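Local coordinates for protein methylenetetrahydrofolate--tRNA-(uracil-5-)-methyltransferase TrmFO (Thermus thermophilus, PDB 3G5S) that uses FAD and methylenetetrahydrofolate to methylate the C5 position of uridine 54 in tRNA, forming 5-methyluridine, at residues P26-E31 with E115-E120. Sequence-based numbering, arbitrary orientation.
Sequences PVRLFE and EVVREE. With FAD (flavin-adenine dinucleotide), chain B.
With chi1 of F30 at -66°, CG lies opposite the carbonyl carbon and the ring lies beside V117, its CD2 3.7 Å from V117 CB. E119 approaches the same ring differently: its CG, set between the backbone N and carbonyl carbon by chi1 83°, meets the edge in the ring plane. Phenylalanine suits this place because its CD2 and CE2 meet the branched valine obliquely while the ring's edge receives the methylene of E119. On the same face of the sheet, R28 and E115 run side by side; NE of R28 and OE2 of E115 form a long salt bridge of 3.7 Å, and a water bridges the pair, taking a weak bond from NE and donating to E115 OE1. Arginine offers an apolar stem, CG alongside V117 CG2, and a charged end whose NH1 is hydrogen-bonded to N5 OD1. Beneath these side chains the parallel backbones are joined by four nearly straight bonds: E115 N to V27 O, L29 N to E115 O at 2.8 Å, V117 N to L29 O, and E31 N to V117 O at 3.0 Å. L29 points to the other face and packs on V6 and L114. Just beyond its strand, E31, with CG anti to the backbone N (chi1 176°) and a bend at chi2, brings its carboxylate to the FAD ribose, where OE1 and OE2 accept hydrogen bonds from O2B and O3B, 2.7 Å each; two oxygens match two neighbouring hydroxyls. An alanine here would probably leave both hydroxyls, and the amides of A9 and R33, without the carboxylate that receives them. An acidic residue just after the second strand, beside the glycine-rich FAD-binding loop, is characteristic of the dinucleotide-binding Rossmann fold, whose parallel sheet has strand 114-117 at its edge.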
loop_
_atom_site.group_PDB
_atom_site.type_symbol
_atom_site.label_atom_id
_atom_site.label_comp_id
_atom_site.label_asym_id
_atom_site.label_seq_id
_atom_site.Cartn_x
_atom_site.Cartn_y
_atom_site.Cartn_z
ATOM N N PRO A 26 -23.643 -11.621 10.803
ATOM C CA PRO A 26 -23.178 -11.170 12.119
ATOM C C PRO A 26 -21.662 -11.216 12.248
ATOM O O PRO A 26 -20.986 -12.028 11.598
ATOM C CB PRO A 26 -23.818 -12.178 13.082
ATOM C CG PRO A 26 -24.974 -12.734 12.324
ATOM C CD PRO A 26 -24.514 -12.799 10.906
ATOM N N VAL A 27 -21.143 -10.350 13.111
ATOM C CA VAL A 27 -19.713 -10.133 13.239
ATOM C C VAL A 27 -19.301 -10.231 14.698
ATOM O O VAL A 27 -20.035 -9.806 15.596
ATOM C CB VAL A 27 -19.320 -8.740 12.680
ATOM C CG1 VAL A 27 -17.860 -8.421 12.966
ATOM C CG2 VAL A 27 -19.613 -8.669 11.184
ATOM N N ARG A 28 -18.132 -10.824 14.909
ATOM C CA ARG A 28 -17.434 -10.790 16.175
ATOM C C ARG A 28 -16.175 -9.971 15.928
ATOM O O ARG A 28 -15.249 -10.431 15.254
ATOM C CB ARG A 28 -17.071 -12.211 16.604
ATOM C CG ARG A 28 -16.451 -12.305 17.974
ATOM C CD ARG A 28 -16.190 -13.759 18.376
ATOM N NE ARG A 28 -17.420 -14.543 18.484
ATOM C CZ ARG A 28 -17.807 -15.473 17.613
ATOM N NH1 ARG A 28 -17.068 -15.748 16.545
ATOM N NH2 ARG A 28 -18.943 -16.127 17.808
ATOM N N LEU A 29 -16.175 -8.744 16.441
ATOM C CA LEU A 29 -15.102 -7.791 16.191
ATOM C C LEU A 29 -14.193 -7.738 17.402
ATOM O O LEU A 29 -14.618 -7.328 18.484
ATOM C CB LEU A 29 -15.699 -6.411 15.915
ATOM C CG LEU A 29 -14.727 -5.258 15.667
ATOM C CD1 LEU A 29 -13.873 -5.527 14.442
ATOM C CD2 LEU A 29 -15.498 -3.961 15.512
ATOM N N PHE A 30 -12.950 -8.174 17.218
ATOM C CA PHE A 30 -11.967 -8.199 18.296
ATOM C C PHE A 30 -11.109 -6.944 18.247
ATOM O O PHE A 30 -10.611 -6.560 17.186
ATOM C CB PHE A 30 -11.029 -9.406 18.159
ATOM C CG PHE A 30 -11.691 -10.745 18.343
ATOM C CD1 PHE A 30 -12.271 -11.401 17.270
ATOM C CD2 PHE A 30 -11.687 -11.368 19.579
ATOM C CE1 PHE A 30 -12.854 -12.641 17.435
ATOM C CE2 PHE A 30 -12.270 -12.603 19.746
ATOM C CZ PHE A 30 -12.851 -13.244 18.679
ATOM N N GLU A 31 -10.920 -6.320 19.403
ATOM C CA GLU A 31 -10.034 -5.177 19.514
ATOM C C GLU A 31 -9.368 -5.204 20.875
ATOM O O GLU A 31 -10.041 -5.246 21.905
ATOM C CB GLU A 31 -10.801 -3.868 19.317
ATOM C CG GLU A 31 -9.952 -2.623 19.516
ATOM C CD GLU A 31 -8.674 -2.655 18.706
ATOM O OE1 GLU A 31 -7.585 -2.593 19.322
ATOM O OE2 GLU A 31 -8.756 -2.750 17.457
ATOM N N GLU A 115 -21.053 -8.040 17.700
ATOM C CA GLU A 115 -20.515 -8.275 19.035
ATOM C C GLU A 115 -19.072 -7.793 19.067
ATOM O O GLU A 115 -18.273 -8.151 18.199
ATOM C CB GLU A 115 -20.558 -9.758 19.404
ATOM C CG GLU A 115 -19.975 -10.034 20.790
ATOM C CD GLU A 115 -19.736 -11.512 21.081
ATOM O OE1 GLU A 115 -19.356 -11.832 22.227
ATOM O OE2 GLU A 115 -19.911 -12.350 20.174
ATOM N N VAL A 116 -18.749 -6.972 20.058
ATOM C CA VAL A 116 -17.393 -6.496 20.264
ATOM C C VAL A 116 -16.744 -7.303 21.377
ATOM O O VAL A 116 -17.327 -7.463 22.448
ATOM C CB VAL A 116 -17.380 -5.009 20.660
ATOM C CG1 VAL A 116 -15.961 -4.532 20.908
ATOM C CG2 VAL A 116 -18.042 -4.166 19.581
ATOM N N VAL A 117 -15.544 -7.810 21.115
ATOM C CA VAL A 117 -14.772 -8.532 22.113
ATOM C C VAL A 117 -13.476 -7.769 22.358
ATOM O O VAL A 117 -12.645 -7.630 21.449
ATOM C CB VAL A 117 -14.462 -9.965 21.647
ATOM C CG1 VAL A 117 -13.661 -10.707 22.703
ATOM C CG2 VAL A 117 -15.749 -10.719 21.329
ATOM N N ARG A 118 -13.317 -7.254 23.575
ATOM C CA ARG A 118 -12.125 -6.497 23.913
ATOM C C ARG A 118 -11.071 -7.462 24.422
ATOM O O ARG A 118 -10.981 -7.739 25.622
ATOM C CB ARG A 118 -12.433 -5.430 24.963
ATOM C CG ARG A 118 -13.441 -4.380 24.512
ATOM C CD ARG A 118 -12.807 -3.317 23.612
ATOM N NE ARG A 118 -13.795 -2.329 23.177
ATOM C CZ ARG A 118 -13.509 -1.192 22.547
ATOM N NH1 ARG A 118 -12.253 -0.880 22.262
ATOM N NH2 ARG A 118 -14.485 -0.362 22.200
ATOM N N GLU A 119 -10.288 -7.995 23.498
ATOM C CA GLU A 119 -9.233 -8.925 23.845
ATOM C C GLU A 119 -8.202 -8.967 22.732
ATOM O O GLU A 119 -8.489 -8.607 21.584
ATOM C CB GLU A 119 -9.806 -10.320 24.087
ATOM C CG GLU A 119 -10.035 -11.144 22.835
ATOM C CD GLU A 119 -10.324 -12.604 23.143
ATOM O OE1 GLU A 119 -9.820 -13.482 22.408
ATOM O OE2 GLU A 119 -11.051 -12.872 24.122
ATOM N N GLU A 120 -6.994 -9.383 23.085
ATOM C CA GLU A 120 -5.966 -9.641 22.098
ATOM C C GLU A 120 -6.146 -11.041 21.536
ATOM O O GLU A 120 -6.209 -12.010 22.288
ATOM C CB GLU A 120 -4.571 -9.541 22.713
ATOM C CG GLU A 120 -3.492 -9.812 21.686
ATOM C CD GLU A 120 -2.149 -10.186 22.275
ATOM O OE1 GLU A 120 -2.044 -10.386 23.508
ATOM O OE2 GLU A 120 -1.194 -10.295 21.479
HETATM P PA FAD B . -4.890 -0.074 12.293
HETATM O O1A FAD B . -3.619 0.128 13.066
HETATM O O2A FAD B . -5.726 1.126 11.974
HETATM O O5B FAD B . -5.840 -1.128 13.026
HETATM C C5B FAD B . -5.336 -2.344 13.544
HETATM C C4B FAD B . -6.107 -2.646 14.814
HETATM O O4B FAD B . -5.790 -3.956 15.253
HETATM C C3B FAD B . -5.721 -1.703 15.952
HETATM O O3B FAD B . -6.870 -1.114 16.528
HETATM C C2B FAD B . -4.982 -2.598 16.947
HETATM O O2B FAD B . -5.137 -2.230 18.302
HETATM C C1B FAD B . -5.614 -3.950 16.672
HETATM N N9A FAD B . -4.824 -5.153 16.975
HETATM C C8A FAD B . -3.526 -5.414 16.633
HETATM N N7A FAD B . -3.226 -6.674 17.011
HETATM C C5A FAD B . -4.334 -7.218 17.581
HETATM C C6A FAD B . -4.607 -8.458 18.140
HETATM N N6A FAD B . -3.759 -9.490 18.044
HETATM N N1A FAD B . -5.863 -8.690 18.632
HETATM C C2A FAD B . -6.836 -7.720 18.606
HETATM N N3A FAD B . -6.579 -6.486 18.053
HETATM C C4A FAD B . -5.341 -6.265 17.564
HETATM N N1 FAD B . -1.514 6.298 7.013
HETATM C C2 FAD B . -1.880 7.399 6.281
HETATM O O2 FAD B . -2.607 7.280 5.296
HETATM N N3 FAD B . -1.428 8.648 6.659
HETATM C C4 FAD B . -0.616 8.836 7.765
HETATM O O4 FAD B . -0.233 9.969 8.081
HETATM C C4X FAD B . -0.253 7.709 8.503
HETATM N N5 FAD B . 0.559 7.827 9.608
HETATM C C5X FAD B . 0.901 6.702 10.331
HETATM C C6 FAD B . 1.713 6.837 11.452
HETATM C C7 FAD B . 2.082 5.722 12.192
HETATM C C7M FAD B . 2.960 5.874 13.402
HETATM C C8 FAD B . 1.624 4.465 11.808
HETATM C C8M FAD B . 2.012 3.251 12.602
HETATM C C9 FAD B . 0.808 4.327 10.688
HETATM C C9A FAD B . 0.442 5.444 9.940
HETATM N N10 FAD B . -0.356 5.307 8.811
HETATM C C10 FAD B . -0.705 6.449 8.115
HETATM C "C1'" FAD B . -0.311 4.015 8.028
HETATM C "C2'" FAD B . -1.669 3.302 7.906
HETATM O "O2'" FAD B . -2.450 3.806 6.835
HETATM C "C3'" FAD B . -2.454 3.324 9.217
HETATM O "O3'" FAD B . -1.698 2.584 10.155
HETATM C "C4'" FAD B . -3.851 2.717 9.098
HETATM O "O4'" FAD B . -4.546 2.998 10.296
HETATM C "C5'" FAD B . -3.808 1.220 8.815
HETATM O "O5'" FAD B . -5.095 0.668 8.986
HETATM P P FAD B . -5.239 -0.832 9.523
HETATM O O1P FAD B . -4.473 -1.781 8.658
HETATM O O2P FAD B . -6.700 -1.085 9.700
HETATM O O3P FAD B . -4.476 -0.822 10.936
HETATM O O HOH W 1 -17.684 -14.127 21.778
#